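Local coordinates for Rio2 kinase (Chaetomium thermophilum, PDB 4GYG), which probably phosphorylates protein serine and threonine residues with ATP and magnesium, as an atypical protein kinase of the RIO family, at residues Ile103-Glu108 against Leu129-Phe134; Leu155-Ala160 against Gln183-Ile188; Asp213-Ile218 against Arg276-Ile281; Leu226-Phe231 against Ile257-Met262; Leu237-Lys242 against Thr251-Ile256. One frame throughout, in Å; residues are numbered along the deposited sequence.

Interaction 1 (Ile103-Glu108 against Leu129-Phe134); sequences IGVGKE and LGRISF
R131 reaches across to the carbonyl of G106 and carries most of this contact. Its CB points toward 103-108, and with CG anti to the backbone N (chi1 171°) the chain runs out nearly straight until it bends about the CD-CG bond at chi3. Along the way CB, CG and CD pass the carbonyl of K107, CB lying 3.7 Å from K107 O. The bend delivers the guanidinium edge-on: NH1 of R131 donates to G106 O at 2.8 Å, with the oxygen lying in the guanidinium plane and the N-H...O angle moderately bent at 146°. V105 crosses the arginine at about a right angle and sets its CG1 methyl 3.6 Å from R131 NH1, approaching the group obliquely. Arginine suits this place because a long apolar shaft spans the gap and a flat, multivalent end can serve two acceptors: the same NH1 also forms a salt bridge with D110. G106 brings only backbone, and its carbonyl is the acceptor. Near the other end, the CA atoms of E108 and L129 come within 5.5 Å, while the side chain of L129 turns off to helix 149-172. The contact thus ties the turn joining strands 98-105 and 109-115 to the chain leaving strand 121-127. That turn lies next to ADP-binding S109 and is consistent with the nucleotide-binding loop of protein kinases.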
# COMPACT_ATOMS: atom_id res chain seq x y z
N ILE A 103 2.25 9.66 -12.43
CA ILE A 103 1.64 9.41 -11.12
C ILE A 103 0.31 8.64 -11.24
O ILE A 103 -0.49 8.88 -12.15
CB ILE A 103 1.45 10.72 -10.34
CG1 ILE A 103 1.25 10.44 -8.84
CG2 ILE A 103 0.31 11.55 -10.93
CD1 ILE A 103 1.34 11.68 -7.94
N GLY A 104 0.07 7.70 -10.34
CA GLY A 104 -1.18 6.95 -10.35
C GLY A 104 -2.03 7.32 -9.16
O GLY A 104 -1.62 7.18 -8.01
N VAL A 105 -3.22 7.83 -9.41
CA VAL A 105 -4.12 8.19 -8.32
C VAL A 105 -5.18 7.10 -8.16
O VAL A 105 -6.12 7.02 -8.96
CB VAL A 105 -4.77 9.57 -8.56
CG1 VAL A 105 -5.88 9.82 -7.55
CG2 VAL A 105 -3.73 10.65 -8.46
N GLY A 106 -5.01 6.26 -7.14
CA GLY A 106 -5.96 5.21 -6.84
C GLY A 106 -7.02 5.61 -5.81
O GLY A 106 -7.00 6.71 -5.25
N LYS A 107 -7.94 4.70 -5.55
CA LYS A 107 -9.03 4.97 -4.64
C LYS A 107 -8.54 4.95 -3.20
O LYS A 107 -9.03 5.71 -2.37
CB LYS A 107 -10.18 3.98 -4.84
CG LYS A 107 -9.73 2.61 -5.37
CD LYS A 107 -10.37 2.27 -6.73
CE LYS A 107 -9.50 2.70 -7.92
NZ LYS A 107 -10.10 2.33 -9.24
N GLU A 108 -7.55 4.11 -2.92
CA GLU A 108 -7.03 3.94 -1.57
C GLU A 108 -5.53 4.15 -1.47
O GLU A 108 -4.96 3.99 -0.40
CB GLU A 108 -7.39 2.56 -1.03
CG GLU A 108 -7.05 1.41 -1.95
CD GLU A 108 -8.27 0.56 -2.26
OE1 GLU A 108 -9.38 0.98 -1.88
OE2 GLU A 108 -8.11 -0.52 -2.87
N LEU A 129 -5.76 6.00 2.97
CA LEU A 129 -6.97 5.58 3.65
C LEU A 129 -7.76 6.81 4.05
O LEU A 129 -7.20 7.80 4.57
CB LEU A 129 -6.62 4.79 4.91
CG LEU A 129 -6.32 3.29 4.84
CD1 LEU A 129 -5.17 3.01 3.91
CD2 LEU A 129 -6.01 2.76 6.25
N GLY A 130 -9.06 6.74 3.82
CA GLY A 130 -9.95 7.82 4.17
C GLY A 130 -10.29 8.71 2.99
O GLY A 130 -11.15 9.57 3.12
N ARG A 131 -9.62 8.50 1.86
CA ARG A 131 -9.88 9.28 0.63
C ARG A 131 -11.32 9.18 0.15
O ARG A 131 -11.91 8.11 0.13
CB ARG A 131 -8.94 8.86 -0.51
CG ARG A 131 -9.28 9.48 -1.88
CD ARG A 131 -8.20 9.23 -2.93
NE ARG A 131 -7.02 10.04 -2.67
CZ ARG A 131 -5.84 9.85 -3.24
NH1 ARG A 131 -5.68 8.87 -4.12
NH2 ARG A 131 -4.81 10.63 -2.92
N ILE A 132 -11.89 10.31 -0.22
CA ILE A 132 -13.21 10.33 -0.82
C ILE A 132 -13.20 11.44 -1.87
O ILE A 132 -12.56 12.47 -1.66
CB ILE A 132 -14.31 10.56 0.28
CG1 ILE A 132 -15.73 10.45 -0.28
CG2 ILE A 132 -14.11 11.90 1.01
CD1 ILE A 132 -16.78 11.00 0.67
N SER A 133 -13.85 11.24 -3.00
CA SER A 133 -14.02 12.33 -3.96
C SER A 133 -15.48 12.74 -4.08
O SER A 133 -16.39 11.91 -4.06
CB SER A 133 -13.47 11.98 -5.34
OG SER A 133 -14.41 11.21 -6.08
N PHE A 134 -15.70 14.04 -4.21
CA PHE A 134 -17.03 14.59 -4.32
C PHE A 134 -17.36 15.06 -5.75
O PHE A 134 -16.52 15.70 -6.40
CB PHE A 134 -17.19 15.73 -3.33
CG PHE A 134 -17.32 15.27 -1.92
CD1 PHE A 134 -18.57 15.03 -1.38
CD2 PHE A 134 -16.19 15.05 -1.13
CE1 PHE A 134 -18.71 14.60 -0.09
CE2 PHE A 134 -16.32 14.62 0.16
CZ PHE A 134 -17.58 14.39 0.69

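Interaction 2 (Leu155-Ala160 against Gln183-Ile188); sequences LSRLAA and QSRHTI
R157 lies along the backbone of R185. It was modelled in two conformers, and the path from CB outward is that of one copy, so the contacts of its tip are tentative. CB is 3.9 Å from R185 O, and CG comes closer to the same oxygen, at 3.4 Å. A bend at chi2 (-102°) then carries CD and NE past R185 CA. In this copy the guanidinium lays one face over R185 N, 3.2 Å above its plane; both are donors, so this is packing without a bond. R185 turns its own charge to E24. One turn on, A160 faces the strands: its CB sits 3.3 Å from R185 O, a closeness that suits a small residue, and A160 O meets CD1 of I188 at 3.2 Å. S156 packs its CB on that of H186, whose NE2 is bonded to D83. The type II' turn S184-T187 links the last two strands of the N-lobe sheet and rests on the lobe's long helix, probably the counterpart of helix C in protein kinases.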
# COMPACT_ATOMS: atom_id res chain seq x y z
N LEU A 155 -3.57 5.58 10.51
CA LEU A 155 -4.06 4.36 9.89
C LEU A 155 -3.24 4.07 8.64
O LEU A 155 -2.81 2.92 8.42
CB LEU A 155 -5.56 4.49 9.54
CG LEU A 155 -6.53 4.59 10.74
CD1 LEU A 155 -7.94 5.01 10.30
CD2 LEU A 155 -6.56 3.31 11.62
N SER A 156 -2.99 5.12 7.85
CA SER A 156 -2.18 4.98 6.64
C SER A 156 -0.75 4.52 6.91
O SER A 156 -0.20 3.75 6.11
CB SER A 156 -2.21 6.23 5.75
OG SER A 156 -3.47 6.36 5.09
N ARG A 157 -0.17 5.00 8.03
CA ARG A 157 1.12 4.50 8.53
C ARG A 157 1.02 3.01 8.79
O ARG A 157 1.89 2.23 8.40
CB ARG A 157 1.56 5.19 9.84
CG ARG A 157 2.96 5.88 9.83
CD ARG A 157 4.11 5.09 10.54
NE ARG A 157 5.25 5.96 10.89
CZ ARG A 157 6.54 5.71 10.64
NH1 ARG A 157 6.94 4.59 10.04
NH2 ARG A 157 7.46 6.60 11.00
N LEU A 158 -0.06 2.61 9.47
CA LEU A 158 -0.22 1.19 9.79
C LEU A 158 -0.31 0.33 8.52
O LEU A 158 0.24 -0.76 8.48
CB LEU A 158 -1.42 0.94 10.69
CG LEU A 158 -1.41 1.47 12.12
CD1 LEU A 158 -2.74 1.06 12.80
CD2 LEU A 158 -0.14 1.03 12.89
N ALA A 159 -1.02 0.84 7.51
CA ALA A 159 -1.19 0.11 6.26
C ALA A 159 0.15 -0.05 5.55
O ALA A 159 0.41 -1.09 4.96
CB ALA A 159 -2.20 0.83 5.35
N ALA A 160 0.99 0.98 5.60
CA ALA A 160 2.30 0.93 4.96
C ALA A 160 3.24 -0.05 5.66
O ALA A 160 4.03 -0.74 5.00
CB ALA A 160 2.92 2.32 4.94
N GLN A 183 10.55 1.74 3.61
CA GLN A 183 9.26 2.10 4.17
C GLN A 183 9.49 3.31 5.09
O GLN A 183 10.41 3.31 5.89
CB GLN A 183 8.70 0.91 4.98
CG GLN A 183 7.22 1.00 5.35
CD GLN A 183 6.92 1.92 6.53
OE1 GLN A 183 5.95 2.66 6.51
NE2 GLN A 183 7.75 1.89 7.55
N SER A 184 8.69 4.36 4.93
CA SER A 184 8.69 5.45 5.91
C SER A 184 7.30 6.03 6.04
O SER A 184 6.71 6.45 5.05
CB SER A 184 9.68 6.55 5.53
OG SER A 184 9.41 7.72 6.28
N ARG A 185 6.77 6.05 7.25
CA ARG A 185 5.44 6.59 7.51
C ARG A 185 4.34 5.87 6.74
O ARG A 185 4.15 4.66 6.92
CB ARG A 185 5.40 8.10 7.29
CG ARG A 185 6.29 8.85 8.27
CD ARG A 185 6.76 10.18 7.73
NE ARG A 185 7.57 10.91 8.69
CZ ARG A 185 8.89 11.08 8.61
NH1 ARG A 185 9.57 10.56 7.60
NH2 ARG A 185 9.54 11.76 9.54
N HIS A 186 3.63 6.60 5.89
CA HIS A 186 2.54 6.03 5.09
C HIS A 186 2.98 5.52 3.70
O HIS A 186 2.15 5.26 2.79
CB HIS A 186 1.41 7.07 4.93
CG HIS A 186 1.84 8.35 4.26
ND1 HIS A 186 3.06 8.95 4.48
CD2 HIS A 186 1.19 9.14 3.38
CE1 HIS A 186 3.15 10.05 3.76
NE2 HIS A 186 2.03 10.19 3.07
N THR A 187 4.29 5.39 3.51
CA THR A 187 4.82 5.11 2.17
C THR A 187 5.70 3.88 2.13
O THR A 187 6.24 3.45 3.17
CB THR A 187 5.61 6.32 1.60
OG1 THR A 187 6.86 6.46 2.31
CG2 THR A 187 4.80 7.61 1.71
N ILE A 188 5.85 3.34 0.93
CA ILE A 188 6.75 2.24 0.63
C ILE A 188 7.40 2.49 -0.71
O ILE A 188 6.74 2.93 -1.66
CB ILE A 188 5.99 0.89 0.54
CG1 ILE A 188 5.52 0.43 1.92
CG2 ILE A 188 6.84 -0.19 -0.10
CD1 ILE A 188 4.49 -0.70 1.85

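Interaction 3 (Asp213-Ile218 against Arg276-Ile281); sequences DLIALI and RDVQCI
I218 and I281 form the centre of this helix pair, CD1 of I218 lying 4.1 Å from CG1 of I281 as the two side chains run antiparallel alongside one another. Both hold CG1 anti to the carbonyl carbon (chi1 -68° and -64°), which places CG2 anti to the backbone N and turns it to a partner of its own. The CG2 of I218 meets CG2 of V278 at 4.3 Å, and the CG2 of I281 receives CB of L214 at 4.4 Å. At the margin CD1 of I215 touches CG1 of V278, also at 4.3 Å. Branched aliphatic residues fit here because each offers methyls in two directions to a partner helix whose axis is 10.8 Å away and runs at 173°, almost exactly antiparallel.

Beyond this shell F231 packs against I218, D277 and I281, while P254 and I236 lie against L214. D277 belongs to the apolar seam through its CB, 4.3 Å from CD1 of I218; its OD2 instead accepts from G229 N, so the helix also holds the loop carrying that glycine. The two antiparallel helices, 207-223 and 270-289, beside the catalytic loop, are consistent with helices E and F of the protein-kinase C-lobe.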
# COMPACT_ATOMS: atom_id res chain seq x y z
N ASP A 213 -1.99 -21.52 -12.28
CA ASP A 213 -0.93 -20.80 -11.58
C ASP A 213 -1.53 -19.90 -10.49
O ASP A 213 -1.02 -19.86 -9.38
CB ASP A 213 -0.11 -19.95 -12.56
CG ASP A 213 0.77 -20.79 -13.48
OD1 ASP A 213 0.91 -22.02 -13.26
OD2 ASP A 213 1.34 -20.21 -14.43
N LEU A 214 -2.61 -19.21 -10.82
CA LEU A 214 -3.24 -18.32 -9.85
C LEU A 214 -3.81 -19.05 -8.65
O LEU A 214 -3.66 -18.58 -7.53
CB LEU A 214 -4.34 -17.49 -10.51
CG LEU A 214 -3.76 -16.38 -11.39
CD1 LEU A 214 -4.85 -15.80 -12.27
CD2 LEU A 214 -3.11 -15.32 -10.51
N ILE A 215 -4.46 -20.19 -8.88
CA ILE A 215 -5.04 -20.96 -7.80
C ILE A 215 -3.93 -21.52 -6.92
O ILE A 215 -4.04 -21.55 -5.69
CB ILE A 215 -5.91 -22.10 -8.33
CG1 ILE A 215 -7.15 -21.54 -9.04
CG2 ILE A 215 -6.26 -23.08 -7.20
CD1 ILE A 215 -8.16 -20.88 -8.13
N ALA A 216 -2.85 -21.94 -7.56
CA ALA A 216 -1.68 -22.42 -6.85
C ALA A 216 -1.13 -21.37 -5.87
O ALA A 216 -0.76 -21.69 -4.73
CB ALA A 216 -0.60 -22.86 -7.86
N LEU A 217 -1.07 -20.13 -6.33
CA LEU A 217 -0.66 -19.02 -5.47
C LEU A 217 -1.55 -18.90 -4.24
O LEU A 217 -1.05 -18.75 -3.12
CB LEU A 217 -0.70 -17.69 -6.24
CG LEU A 217 0.59 -17.33 -6.95
CD1 LEU A 217 0.43 -15.98 -7.63
CD2 LEU A 217 1.70 -17.31 -5.90
N ILE A 218 -2.87 -18.96 -4.45
CA ILE A 218 -3.82 -18.84 -3.36
C ILE A 218 -3.62 -19.98 -2.37
O ILE A 218 -3.71 -19.77 -1.16
CB ILE A 218 -5.25 -18.84 -3.88
CG1 ILE A 218 -5.49 -17.54 -4.67
CG2 ILE A 218 -6.25 -19.01 -2.73
CD1 ILE A 218 -6.91 -17.37 -5.19
N ARG A 276 -14.13 -16.06 -1.48
CA ARG A 276 -14.31 -14.80 -2.22
C ARG A 276 -13.15 -14.62 -3.22
O ARG A 276 -13.39 -14.44 -4.42
CB ARG A 276 -14.35 -13.62 -1.25
CG ARG A 276 -14.95 -12.34 -1.79
CD ARG A 276 -15.12 -11.28 -0.69
NE ARG A 276 -13.91 -10.51 -0.46
CZ ARG A 276 -13.82 -9.51 0.40
NH1 ARG A 276 -14.89 -9.18 1.11
NH2 ARG A 276 -12.68 -8.84 0.57
N ASP A 277 -11.92 -14.67 -2.71
CA ASP A 277 -10.71 -14.65 -3.54
C ASP A 277 -10.80 -15.66 -4.69
O ASP A 277 -10.59 -15.30 -5.86
CB ASP A 277 -9.46 -14.92 -2.69
CG ASP A 277 -8.99 -13.69 -1.90
OD1 ASP A 277 -9.52 -12.57 -2.12
OD2 ASP A 277 -8.07 -13.83 -1.05
N VAL A 278 -11.14 -16.91 -4.36
CA VAL A 278 -11.22 -17.99 -5.34
C VAL A 278 -12.30 -17.72 -6.39
O VAL A 278 -12.10 -17.95 -7.60
CB VAL A 278 -11.54 -19.36 -4.66
CG1 VAL A 278 -11.72 -20.47 -5.71
CG2 VAL A 278 -10.44 -19.73 -3.63
N GLN A 279 -13.44 -17.24 -5.92
CA GLN A 279 -14.59 -17.02 -6.78
C GLN A 279 -14.36 -15.80 -7.65
O GLN A 279 -14.75 -15.79 -8.81
CB GLN A 279 -15.87 -16.88 -5.95
CG GLN A 279 -17.02 -17.74 -6.47
CD GLN A 279 -16.61 -19.18 -6.65
OE1 GLN A 279 -16.00 -19.78 -5.77
NE2 GLN A 279 -16.92 -19.74 -7.82
N CYS A 280 -13.71 -14.79 -7.10
CA CYS A 280 -13.30 -13.62 -7.89
C CYS A 280 -12.44 -14.04 -9.09
O CYS A 280 -12.72 -13.66 -10.23
CB CYS A 280 -12.53 -12.62 -7.03
SG CYS A 280 -11.57 -11.44 -8.00
N ILE A 281 -11.39 -14.81 -8.83
CA ILE A 281 -10.56 -15.35 -9.89
C ILE A 281 -11.44 -16.04 -10.92
O ILE A 281 -11.40 -15.68 -12.11
CB ILE A 281 -9.50 -16.33 -9.36
CG1 ILE A 281 -8.52 -15.59 -8.46
CG2 ILE A 281 -8.75 -16.99 -10.51
CD1 ILE A 281 -8.12 -14.26 -9.01

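Interaction 4 (Leu226-Phe231 against Ile257-Met262); sequences LIHGDF and IDFPQM
H228, M262 and Q261 bury the most surface here, and the imidazole of H228 lies between the amide of Q261 and the ring of F231. With CG anti to the backbone N (chi1 -170°), the ring swings toward 257-262 and its NE2 donates to I257 O at 2.9 Å. That bond is fairly straight (161°) and lies in the ring plane, although the nitrogen sits above the plane of the carbonyl. Q261 crosses the ring at a slant, its amide plane turned 45° from the imidazole, with NE2 3.3 Å above the rim of one face; CD1 of F231 lies over the rim of the opposite face. This amide nitrogen donates twice, to H228 O at 2.9 Å and to D258 O at 2.8 Å; glutamine has the reach and the two N-H bonds needed. M262 packs its SD 3.7 Å from CD1 of L226, and separately its CA makes a CA-H...O contact with I227 O. G229 has a positive phi, at which a CB would jam against the preceding carbonyl O and also press on Q261 O, so glycine is called for. H228, G229 and D230 form the His-Gly-Asp of the kinase catalytic loop, and D258, a magnesium and ADP ligand whose OD1 forms a salt bridge with K125, opens the metal-binding loop. Since H228 ND1 also accepts a weak bond from D230 N, both ring nitrogens are used, fixing the ring's rotation and tying the two loops together.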
# COMPACT_ATOMS: atom_id res chain seq x y z
N LEU A 226 -1.85 -17.27 4.94
CA LEU A 226 -2.34 -15.98 4.43
C LEU A 226 -3.53 -16.05 3.49
O LEU A 226 -3.66 -16.97 2.66
CB LEU A 226 -1.23 -15.23 3.74
CG LEU A 226 -0.21 -14.72 4.75
CD1 LEU A 226 0.95 -14.12 4.01
CD2 LEU A 226 -0.89 -13.70 5.67
N ILE A 227 -4.40 -15.04 3.62
CA ILE A 227 -5.44 -14.77 2.64
C ILE A 227 -5.29 -13.34 2.17
O ILE A 227 -5.38 -12.40 2.96
CB ILE A 227 -6.85 -14.98 3.23
CG1 ILE A 227 -7.02 -16.42 3.71
CG2 ILE A 227 -7.93 -14.62 2.21
CD1 ILE A 227 -8.24 -16.60 4.55
N HIS A 228 -5.04 -13.17 0.88
CA HIS A 228 -4.90 -11.85 0.28
C HIS A 228 -6.13 -10.97 0.59
O HIS A 228 -6.01 -9.89 1.19
CB HIS A 228 -4.69 -12.01 -1.23
CG HIS A 228 -4.30 -10.75 -1.94
ND1 HIS A 228 -5.23 -9.82 -2.35
CD2 HIS A 228 -3.09 -10.28 -2.32
CE1 HIS A 228 -4.60 -8.82 -2.94
NE2 HIS A 228 -3.31 -9.08 -2.94
N GLY A 229 -7.31 -11.44 0.20
CA GLY A 229 -8.53 -10.78 0.61
C GLY A 229 -9.16 -9.89 -0.45
O GLY A 229 -10.38 -9.69 -0.45
N ASP A 230 -8.35 -9.33 -1.33
CA ASP A 230 -8.87 -8.39 -2.32
C ASP A 230 -8.19 -8.62 -3.66
O ASP A 230 -7.88 -7.69 -4.39
CB ASP A 230 -8.69 -6.95 -1.86
CG ASP A 230 -9.81 -6.05 -2.32
OD1 ASP A 230 -10.82 -6.55 -2.87
OD2 ASP A 230 -9.69 -4.82 -2.11
N PHE A 231 -7.98 -9.90 -3.94
CA PHE A 231 -7.44 -10.44 -5.19
C PHE A 231 -8.13 -9.98 -6.47
O PHE A 231 -8.41 -10.80 -7.33
CB PHE A 231 -7.59 -11.97 -5.14
CG PHE A 231 -6.30 -12.71 -5.31
CD1 PHE A 231 -5.21 -12.41 -4.53
CD2 PHE A 231 -6.20 -13.74 -6.23
CE1 PHE A 231 -4.03 -13.11 -4.67
CE2 PHE A 231 -5.01 -14.45 -6.38
CZ PHE A 231 -3.92 -14.13 -5.60
N ILE A 257 0.24 -7.98 -6.10
CA ILE A 257 0.51 -6.78 -5.30
C ILE A 257 -0.65 -6.48 -4.36
O ILE A 257 -1.71 -7.13 -4.45
CB ILE A 257 0.79 -5.53 -6.17
CG1 ILE A 257 -0.47 -5.10 -6.94
CG2 ILE A 257 1.95 -5.76 -7.10
CD1 ILE A 257 -0.26 -3.94 -7.90
N ASP A 258 -0.43 -5.50 -3.50
CA ASP A 258 -1.42 -4.97 -2.55
C ASP A 258 -1.61 -5.85 -1.33
O ASP A 258 -2.43 -6.76 -1.35
CB ASP A 258 -2.78 -4.76 -3.21
CG ASP A 258 -2.98 -3.36 -3.69
OD1 ASP A 258 -3.39 -2.52 -2.86
OD2 ASP A 258 -2.75 -3.10 -4.90
N PHE A 259 -0.89 -5.53 -0.26
CA PHE A 259 -0.89 -6.38 0.95
C PHE A 259 -1.43 -5.83 2.30
O PHE A 259 -1.48 -6.59 3.26
CB PHE A 259 0.50 -7.00 1.14
CG PHE A 259 0.99 -7.72 -0.08
CD1 PHE A 259 0.37 -8.89 -0.51
CD2 PHE A 259 2.04 -7.21 -0.82
CE1 PHE A 259 0.82 -9.55 -1.65
CE2 PHE A 259 2.49 -7.86 -1.95
CZ PHE A 259 1.89 -9.03 -2.37
N PRO A 260 -1.85 -4.54 2.39
CA PRO A 260 -2.22 -4.15 3.76
C PRO A 260 -3.55 -4.80 4.24
O PRO A 260 -3.85 -4.80 5.43
CB PRO A 260 -2.36 -2.62 3.66
CG PRO A 260 -2.84 -2.37 2.23
CD PRO A 260 -2.16 -3.48 1.40
N GLN A 261 -4.32 -5.35 3.32
CA GLN A 261 -5.59 -5.98 3.66
C GLN A 261 -5.50 -7.51 3.87
O GLN A 261 -6.52 -8.17 4.03
CB GLN A 261 -6.66 -5.66 2.59
CG GLN A 261 -6.55 -6.46 1.29
CD GLN A 261 -5.14 -6.41 0.66
OE1 GLN A 261 -4.50 -5.37 0.64
NE2 GLN A 261 -4.67 -7.54 0.17
N MET A 262 -4.29 -8.08 3.85
CA MET A 262 -4.15 -9.52 4.08
C MET A 262 -4.66 -9.88 5.46
O MET A 262 -4.54 -9.08 6.39
CB MET A 262 -2.70 -10.00 3.96
CG MET A 262 -2.25 -10.26 2.54
SD MET A 262 -0.67 -11.14 2.42
CE MET A 262 -1.03 -12.07 0.94

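Interaction 5 (Leu237-Lys242 against Thr251-Ile256); sequences LIREEK and TLTPII
L237 and I255 face each other at the well-packed end of this antiparallel hairpin, their CB atoms 4.1 Å apart on the face they share with R239, T253, E241 and T251. The backbone bonds are short here: L237 N donates to I255 O at 2.7 Å, almost straight at 168°. Three hydrogen-bonded pairs, L237-I255, R239-T253 and E241-T251, contribute two bonds each. On the other face I238 puts CG2 3.8 Å from CB of L252, crossing it at a slant, and its CD1 reaches P254. I238 and P254 turn toward helix 207-223, where L210 and L214 meet them, while L252 packs on V204; proline fits because its position is a non-hydrogen-bonded one, where no N-H is asked of it across the strands.

Toward the hairpin's far end the contact opens to solvent. E240 runs alongside L252 in the same direction, its extended chain placing CG 3.8 Å from CD2 of L252. E241 keeps only CB near T251 OG1, and its carboxylate leads away. Between the two regimes, R239 lays a guanidinium face on the CD1 of I255, which stands 3.4 Å above its plane, while NH1 forms a salt bridge with D194. The chemistry implies a division of labour: backbone bonds fix the register throughout, aliphatic groups pack one end on helix 207-223, and exposed charged and hydroxyl side chains face solvent at the other.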
# COMPACT_ATOMS: atom_id res chain seq x y z
N LEU A 237 -0.72 -8.92 -11.64
CA LEU A 237 0.08 -8.47 -12.77
C LEU A 237 0.57 -9.69 -13.53
O LEU A 237 0.87 -10.72 -12.93
CB LEU A 237 1.28 -7.65 -12.32
CG LEU A 237 1.02 -6.56 -11.29
CD1 LEU A 237 2.26 -5.67 -11.13
CD2 LEU A 237 -0.21 -5.74 -11.65
N ILE A 238 0.67 -9.57 -14.84
CA ILE A 238 1.10 -10.69 -15.67
C ILE A 238 2.44 -10.34 -16.27
O ILE A 238 2.61 -9.24 -16.80
CB ILE A 238 0.10 -10.95 -16.80
CG1 ILE A 238 -1.22 -11.46 -16.21
CG2 ILE A 238 0.66 -11.95 -17.80
CD1 ILE A 238 -1.05 -12.69 -15.30
N ARG A 239 3.41 -11.25 -16.15
CA ARG A 239 4.72 -11.02 -16.75
C ARG A 239 4.80 -11.84 -18.04
O ARG A 239 4.39 -13.00 -18.07
CB ARG A 239 5.87 -11.37 -15.80
CG ARG A 239 7.19 -10.67 -16.18
CD ARG A 239 8.46 -11.43 -15.77
NE ARG A 239 8.69 -11.42 -14.32
CZ ARG A 239 9.15 -10.38 -13.63
NH1 ARG A 239 9.42 -9.24 -14.23
NH2 ARG A 239 9.33 -10.48 -12.32
N GLU A 240 5.30 -11.22 -19.10
CA GLU A 240 5.30 -11.88 -20.39
C GLU A 240 6.70 -12.16 -20.92
O GLU A 240 7.42 -11.24 -21.34
CB GLU A 240 4.49 -11.08 -21.41
CG GLU A 240 4.46 -11.73 -22.78
CD GLU A 240 3.62 -10.98 -23.79
OE1 GLU A 240 3.23 -11.60 -24.80
OE2 GLU A 240 3.35 -9.78 -23.58
N GLU A 241 7.09 -13.43 -20.91
CA GLU A 241 8.43 -13.85 -21.32
C GLU A 241 8.45 -14.47 -22.72
O GLU A 241 7.91 -15.56 -22.95
CB GLU A 241 9.01 -14.85 -20.30
CG GLU A 241 9.33 -14.26 -18.92
CD GLU A 241 10.64 -13.48 -18.91
OE1 GLU A 241 11.70 -14.08 -19.22
OE2 GLU A 241 10.62 -12.27 -18.60
N LYS A 242 9.07 -13.76 -23.65
CA LYS A 242 9.31 -14.29 -24.98
C LYS A 242 10.37 -15.39 -24.90
O LYS A 242 11.55 -15.11 -24.71
CB LYS A 242 9.77 -13.17 -25.92
CG LYS A 242 8.86 -11.96 -25.96
CD LYS A 242 7.88 -11.98 -27.13
CE LYS A 242 8.56 -11.73 -28.46
NZ LYS A 242 9.15 -12.97 -29.03
N THR A 251 5.36 -17.39 -22.44
CA THR A 251 4.94 -17.84 -21.12
C THR A 251 4.58 -16.64 -20.28
O THR A 251 5.24 -15.60 -20.33
CB THR A 251 6.02 -18.66 -20.39
OG1 THR A 251 7.27 -17.98 -20.48
CG2 THR A 251 6.13 -20.06 -20.98
N LEU A 252 3.51 -16.79 -19.53
CA LEU A 252 3.03 -15.72 -18.68
C LEU A 252 3.13 -16.23 -17.27
O LEU A 252 2.88 -17.41 -17.01
CB LEU A 252 1.58 -15.38 -19.03
CG LEU A 252 1.38 -15.18 -20.52
CD1 LEU A 252 -0.07 -15.37 -20.87
CD2 LEU A 252 1.89 -13.81 -20.97
N THR A 253 3.54 -15.36 -16.37
CA THR A 253 3.60 -15.68 -14.96
C THR A 253 2.98 -14.53 -14.17
O THR A 253 3.14 -13.35 -14.52
CB THR A 253 5.05 -15.92 -14.53
OG1 THR A 253 5.86 -14.83 -14.98
CG2 THR A 253 5.57 -17.22 -15.13
N PRO A 254 2.25 -14.86 -13.10
CA PRO A 254 1.55 -13.81 -12.35
C PRO A 254 2.40 -13.19 -11.25
O PRO A 254 3.26 -13.83 -10.68
CB PRO A 254 0.33 -14.53 -11.78
CG PRO A 254 0.75 -15.96 -11.68
CD PRO A 254 1.79 -16.21 -12.74
N ILE A 255 2.14 -11.91 -10.98
CA ILE A 255 2.78 -11.21 -9.89
C ILE A 255 1.70 -10.53 -9.05
O ILE A 255 0.79 -9.90 -9.58
CB ILE A 255 3.85 -10.22 -10.42
CG1 ILE A 255 5.02 -11.01 -11.01
CG2 ILE A 255 4.37 -9.31 -9.31
CD1 ILE A 255 5.90 -10.21 -11.92
N ILE A 256 1.77 -10.71 -7.74
CA ILE A 256 0.74 -10.25 -6.84
C ILE A 256 1.18 -8.93 -6.23
O ILE A 256 2.36 -8.77 -5.89
CB ILE A 256 0.50 -11.29 -5.70
CG1 ILE A 256 0.04 -12.62 -6.29
CG2 ILE A 256 -0.57 -10.83 -4.73
CD1 ILE A 256 -1.22 -12.48 -7.14

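Overall arrangement
Interactions 3, 4 and 5 meet in the C-lobe and are nested along the chain: interaction 5 lies inside the loop closed by interaction 4, and both lie inside that closed by interaction 3. I256 joins them, its CD1 3.5 Å from F231 CZ and its CG1 3.6 Å from L217 CD1. R276 NH2 probably bonds to G229 O at 2.7 Å. Interactions 1 and 2 are N-lobe contacts, touching where L129 packs on L155 and A159; interaction 2 reaches interaction 4 through A159 and P260. The nucleotide site lies between the lobes: D258 of interaction 4 meets K125, whose side chain is about 5 Å from that of I188.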